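Local coordinates for protein putative hydrolase (Chromobacterium violaceum, PDB 3MCW) that probably acts as a hydrolase of the isochorismatase family, its natural substrate not established, and assembles from two copies of the chain, at residues A[131-145]-A[171-183]. Sequence-based numbering, arbitrary orientation.
Sequences VRMAGNLGFAVCLAE and LANLDGEYCRVCG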
loop_
_atom_site.group_PDB
_atom_site.type_symbol
_atom_site.label_atom_id
_atom_site.label_comp_id
_atom_site.label_asym_id
_atom_site.label_seq_id
_atom_site.Cartn_x
_atom_site.Cartn_y
_atom_site.Cartn_z
ATOM N N VAL A 131 6.388 2.419 0.482
ATOM C CA VAL A 131 6.620 2.298 1.910
ATOM C C VAL A 131 5.919 1.084 2.505
ATOM O O VAL A 131 6.479 0.392 3.342
ATOM C CB VAL A 131 6.248 3.601 2.664
ATOM C CG1 VAL A 131 6.337 3.416 4.152
ATOM C CG2 VAL A 131 7.144 4.739 2.207
ATOM N N ARG A 132 4.677 0.818 2.094
ATOM C CA ARG A 132 3.979 -0.359 2.627
ATOM C C ARG A 132 4.787 -1.609 2.297
ATOM O O ARG A 132 4.961 -2.472 3.169
ATOM C CB ARG A 132 2.553 -0.477 2.122
ATOM C CG ARG A 132 1.581 0.512 2.724
ATOM C CD ARG A 132 0.150 0.221 2.298
ATOM N NE ARG A 132 -0.848 1.164 2.787
ATOM C CZ ARG A 132 -1.951 0.826 3.458
ATOM N NH1 ARG A 132 -2.200 -0.396 3.860
ATOM N NH2 ARG A 132 -2.878 1.755 3.643
HETATM N N MSE A 133 5.240 -1.734 1.056
HETATM C CA MSE A 133 6.069 -2.906 0.710
HETATM C C MSE A 133 7.377 -2.917 1.452
HETATM O O MSE A 133 7.788 -3.964 1.960
HETATM C CB MSE A 133 6.329 -3.024 -0.790
HETATM C CG MSE A 133 5.182 -3.541 -1.512
HETATM SE SE MSE A 133 5.580 -4.080 -3.351
HETATM C CE MSE A 133 6.967 -5.411 -3.035
ATOM N N ALA A 134 8.058 -1.774 1.533
ATOM C CA ALA A 134 9.331 -1.740 2.256
ATOM C C ALA A 134 9.195 -2.230 3.686
ATOM O O ALA A 134 10.011 -3.027 4.161
ATOM C CB ALA A 134 9.926 -0.333 2.225
ATOM N N GLY A 135 8.209 -1.714 4.402
ATOM C CA GLY A 135 8.041 -2.109 5.786
ATOM C C GLY A 135 7.724 -3.598 5.910
ATOM O O GLY A 135 8.305 -4.318 6.726
ATOM N N ASN A 136 6.841 -4.098 5.043
ATOM C CA ASN A 136 6.495 -5.513 5.113
ATOM C C ASN A 136 7.633 -6.439 4.695
ATOM O O ASN A 136 7.702 -7.573 5.160
ATOM C CB ASN A 136 5.243 -5.823 4.270
ATOM C CG ASN A 136 3.898 -5.344 4.849
ATOM O OD1 ASN A 136 2.873 -5.622 4.238
ATOM N ND2 ASN A 136 3.871 -4.700 5.977
ATOM N N LEU A 137 8.535 -5.948 3.845
ATOM C CA LEU A 137 9.738 -6.696 3.462
ATOM C C LEU A 137 10.794 -6.696 4.573
ATOM O O LEU A 137 11.792 -7.402 4.464
ATOM C CB LEU A 137 10.335 -6.136 2.165
ATOM C CG LEU A 137 9.538 -6.440 0.885
ATOM C CD1 LEU A 137 10.095 -5.628 -0.280
ATOM C CD2 LEU A 137 9.521 -7.937 0.547
ATOM N N GLY A 138 10.618 -5.905 5.616
ATOM C CA GLY A 138 11.520 -5.864 6.759
ATOM C C GLY A 138 12.534 -4.744 6.781
ATOM O O GLY A 138 13.463 -4.773 7.554
ATOM N N PHE A 139 12.381 -3.762 5.901
ATOM C CA PHE A 139 13.233 -2.562 5.947
ATOM C C PHE A 139 12.738 -1.648 7.045
ATOM O O PHE A 139 11.549 -1.576 7.359
ATOM C CB PHE A 139 13.189 -1.844 4.601
ATOM C CG PHE A 139 13.830 -2.636 3.525
ATOM C CD1 PHE A 139 15.185 -2.554 3.321
ATOM C CD2 PHE A 139 13.092 -3.453 2.690
ATOM C CE1 PHE A 139 15.800 -3.311 2.365
ATOM C CE2 PHE A 139 13.702 -4.234 1.709
ATOM C CZ PHE A 139 15.068 -4.168 1.562
ATOM N N ALA A 140 13.684 -0.940 7.665
ATOM C CA ALA A 140 13.422 0.091 8.683
ATOM C C ALA A 140 13.280 1.416 7.931
ATOM O O ALA A 140 14.258 1.954 7.429
ATOM C CB ALA A 140 14.549 0.146 9.660
ATOM N N VAL A 141 12.064 1.934 7.871
ATOM C CA VAL A 141 11.756 3.081 7.032
ATOM C C VAL A 141 11.420 4.305 7.867
ATOM O O VAL A 141 10.588 4.250 8.772
ATOM C CB VAL A 141 10.555 2.801 6.101
ATOM C CG1 VAL A 141 10.245 4.009 5.262
ATOM C CG2 VAL A 141 10.805 1.555 5.277
ATOM N N CYS A 142 12.096 5.413 7.552
ATOM C CA CYS A 142 11.714 6.757 8.055
ATOM C C CYS A 142 11.132 7.499 6.881
ATOM O O CYS A 142 11.789 7.692 5.864
ATOM C CB CYS A 142 12.897 7.590 8.566
ATOM S SG CYS A 142 13.756 6.903 9.967
ATOM N N LEU A 143 9.885 7.937 7.017
ATOM C CA LEU A 143 9.196 8.682 5.975
ATOM C C LEU A 143 9.292 10.157 6.312
ATOM O O LEU A 143 8.740 10.603 7.335
ATOM C CB LEU A 143 7.738 8.218 5.885
ATOM C CG LEU A 143 6.925 8.915 4.813
ATOM C CD1 LEU A 143 7.506 8.756 3.432
ATOM C CD2 LEU A 143 5.511 8.331 4.817
ATOM N N ALA A 144 10.001 10.934 5.490
ATOM C CA ALA A 144 10.207 12.369 5.695
ATOM C C ALA A 144 8.996 13.087 5.137
ATOM O O ALA A 144 8.956 13.490 3.971
ATOM C CB ALA A 144 11.510 12.842 5.034
ATOM N N GLU A 145 7.982 13.254 5.974
ATOM C CA GLU A 145 6.668 13.630 5.463
ATOM C C GLU A 145 6.608 15.046 4.885
ATOM O O GLU A 145 5.814 15.337 4.019
ATOM C CB GLU A 145 5.562 13.385 6.498
ATOM C CG GLU A 145 5.637 14.259 7.707
ATOM C CD GLU A 145 4.967 15.613 7.525
ATOM O OE1 GLU A 145 4.034 15.738 6.706
ATOM O OE2 GLU A 145 5.382 16.556 8.244
ATOM N N LEU A 171 -0.484 9.194 6.134
ATOM C CA LEU A 171 0.518 9.146 7.193
ATOM C C LEU A 171 0.038 8.320 8.394
ATOM O O LEU A 171 0.803 7.587 8.993
ATOM C CB LEU A 171 0.928 10.543 7.660
ATOM C CG LEU A 171 1.686 11.426 6.673
ATOM C CD1 LEU A 171 2.044 12.727 7.379
ATOM C CD2 LEU A 171 2.864 10.714 6.007
ATOM N N ALA A 172 -1.219 8.490 8.779
ATOM C CA ALA A 172 -1.754 7.732 9.900
ATOM C C ALA A 172 -1.767 6.230 9.611
ATOM O O ALA A 172 -1.500 5.433 10.509
ATOM C CB ALA A 172 -3.139 8.224 10.260
ATOM N N ASN A 173 -2.128 5.855 8.397
ATOM C CA ASN A 173 -2.111 4.434 8.013
ATOM C C ASN A 173 -0.702 3.864 7.945
ATOM O O ASN A 173 -0.504 2.678 8.200
ATOM C CB ASN A 173 -2.841 4.228 6.682
ATOM C CG ASN A 173 -4.389 4.338 6.804
ATOM O OD1 ASN A 173 -4.954 4.211 7.905
ATOM N ND2 ASN A 173 -5.030 4.615 5.700
ATOM N N LEU A 174 0.269 4.697 7.604
ATOM C CA LEU A 174 1.646 4.264 7.452
ATOM C C LEU A 174 2.414 4.188 8.767
ATOM O O LEU A 174 3.234 3.281 8.953
ATOM C CB LEU A 174 2.375 5.175 6.464
ATOM C CG LEU A 174 1.959 5.034 5.014
ATOM C CD1 LEU A 174 2.554 6.126 4.148
ATOM C CD2 LEU A 174 2.397 3.648 4.469
ATOM N N ASP A 175 2.215 5.163 9.653
ATOM C CA ASP A 175 3.008 5.276 10.857
ATOM C C ASP A 175 2.778 4.085 11.764
ATOM O O ASP A 175 1.644 3.642 11.973
ATOM C CB ASP A 175 2.695 6.568 11.629
ATOM C CG ASP A 175 3.661 6.774 12.749
ATOM O OD1 ASP A 175 4.890 6.842 12.494
ATOM O OD2 ASP A 175 3.241 6.766 13.951
ATOM N N GLY A 176 3.874 3.574 12.334
ATOM C CA GLY A 176 3.844 2.432 13.259
ATOM C C GLY A 176 3.747 1.108 12.494
ATOM O O GLY A 176 4.591 0.229 12.634
ATOM N N GLU A 177 2.743 0.962 11.659
ATOM C CA GLU A 177 2.493 -0.286 10.981
ATOM C C GLU A 177 3.530 -0.581 9.905
ATOM O O GLU A 177 3.866 -1.735 9.667
ATOM C CB GLU A 177 1.073 -0.261 10.389
ATOM C CG GLU A 177 0.519 -1.584 9.959
ATOM C CD GLU A 177 0.100 -2.516 11.094
ATOM O OE1 GLU A 177 0.353 -2.196 12.282
ATOM O OE2 GLU A 177 -0.497 -3.590 10.799
ATOM N N TYR A 178 3.978 0.452 9.196
ATOM C CA TYR A 178 4.888 0.310 8.056
ATOM C C TYR A 178 6.189 1.090 8.152
ATOM O O TYR A 178 7.142 0.754 7.456
ATOM C CB TYR A 178 4.175 0.694 6.762
ATOM C CG TYR A 178 2.929 -0.117 6.478
ATOM C CD1 TYR A 178 2.983 -1.328 5.769
ATOM C CD2 TYR A 178 1.692 0.349 6.853
ATOM C CE1 TYR A 178 1.805 -2.034 5.489
ATOM C CE2 TYR A 178 0.519 -0.369 6.582
ATOM C CZ TYR A 178 0.593 -1.539 5.904
ATOM O OH TYR A 178 -0.541 -2.265 5.603
ATOM N N CYS A 179 6.207 2.171 8.928
ATOM C CA CYS A 179 7.358 3.086 8.967
ATOM C C CYS A 179 7.253 3.984 10.174
ATOM O O CYS A 179 6.276 3.919 10.934
ATOM C CB CYS A 179 7.408 3.941 7.704
ATOM S SG CYS A 179 6.089 5.178 7.615
ATOM N N ARG A 180 8.295 4.782 10.400
ATOM C CA ARG A 180 8.246 5.893 11.337
ATOM C C ARG A 180 8.105 7.172 10.531
ATOM O O ARG A 180 8.995 7.527 9.745
ATOM C CB ARG A 180 9.524 5.929 12.164
ATOM C CG ARG A 180 9.504 7.029 13.202
ATOM C CD ARG A 180 10.703 6.974 14.104
ATOM N NE ARG A 180 10.700 8.087 15.023
ATOM C CZ ARG A 180 11.447 8.148 16.104
ATOM N NH1 ARG A 180 12.287 7.165 16.374
ATOM N NH2 ARG A 180 11.372 9.211 16.876
ATOM N N VAL A 181 7.011 7.900 10.736
ATOM C CA VAL A 181 6.807 9.197 10.087
ATOM C C VAL A 181 7.579 10.252 10.890
ATOM O O VAL A 181 7.435 10.351 12.088
ATOM C CB VAL A 181 5.317 9.523 10.029
ATOM C CG1 VAL A 181 5.116 10.966 9.511
ATOM C CG2 VAL A 181 4.596 8.505 9.147
ATOM N N CYS A 182 8.397 11.047 10.193
ATOM C CA CYS A 182 9.110 12.101 10.868
ATOM C C CYS A 182 9.387 13.250 9.923
ATOM O O CYS A 182 8.870 13.279 8.798
ATOM C CB CYS A 182 10.388 11.522 11.414
ATOM S SG CYS A 182 11.377 10.839 10.085
ATOM N N GLY A 183 10.082 14.268 10.418
ATOM C CA GLY A 183 10.391 15.428 9.615
ATOM C C GLY A 183 11.841 15.449 9.189
ATOM O O GLY A 183 12.732 14.939 9.859
HETATM O O HOH W 1 5.546 -3.364 8.004
HETATM O O HOH W 2 9.700 0.261 8.526
#
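Tyr178 lays its ring against Arg132, and Leu143 projects between Leu171 and Leu174. Leu143 rises from the edge of the parallel β-sheet of the α/β isochorismatase fold, where strand 180-182 adds to strand 140-149 as the outermost strand. Tyr178, in the loop leading to strand 180-182, packs on helix 123-136. Helices 123-136 and 163-174 lie over the same face of these strands. Four backbone hydrogen bonds join the strands, from Arg180 N to Val141 O at one end to Glu145 N and Cys182 O at the other.

On the helix side, Leu143 is the main bump. Its CG stands anti to the backbone N (chi1 -179°), and CD2 enters the hollow between Leu171 CD2 and Leu174 CD1, 3.7 Å from the latter. Leu174 divides its two methyls: CD1 meets Leu143, while CD2 rests on Arg132 CG and Val131 CG1. Cys179 SG lies between Leu143 CB and Val131 CG1, 3.9 Å from each. Glu145 bends over the flank of Leu171, with CB against both methyls, and its OE1 is hydrogen-bonded to His167 NE2.

Helix 123-136 comes close at Gly135. With no side chain there, Tyr178 O can sit 3.4 Å from Gly135 CA. Arg132 CG lies over the ring of Tyr178, 3.7 Å from its centroid. The extended arginine then runs on across the ring to its hydroxyl end, the guanidinium tilted 47° to the ring plane. Glu128 forms a salt bridge with Arg132 NH2, which also hydrogen-bonds Ser124 O of the second subunit. Asn136 ND2 comes 3.4 Å from Tyr178 CE1, its amide plane 32° from the ring, and hydrogen-bonds Asn96 OD1 of the second subunit, so this corner also forms part of the dimer interface. A water bridges the segments here, accepting from Asn136 ND2 and donating to Glu177 O, at 2.9 Å from each.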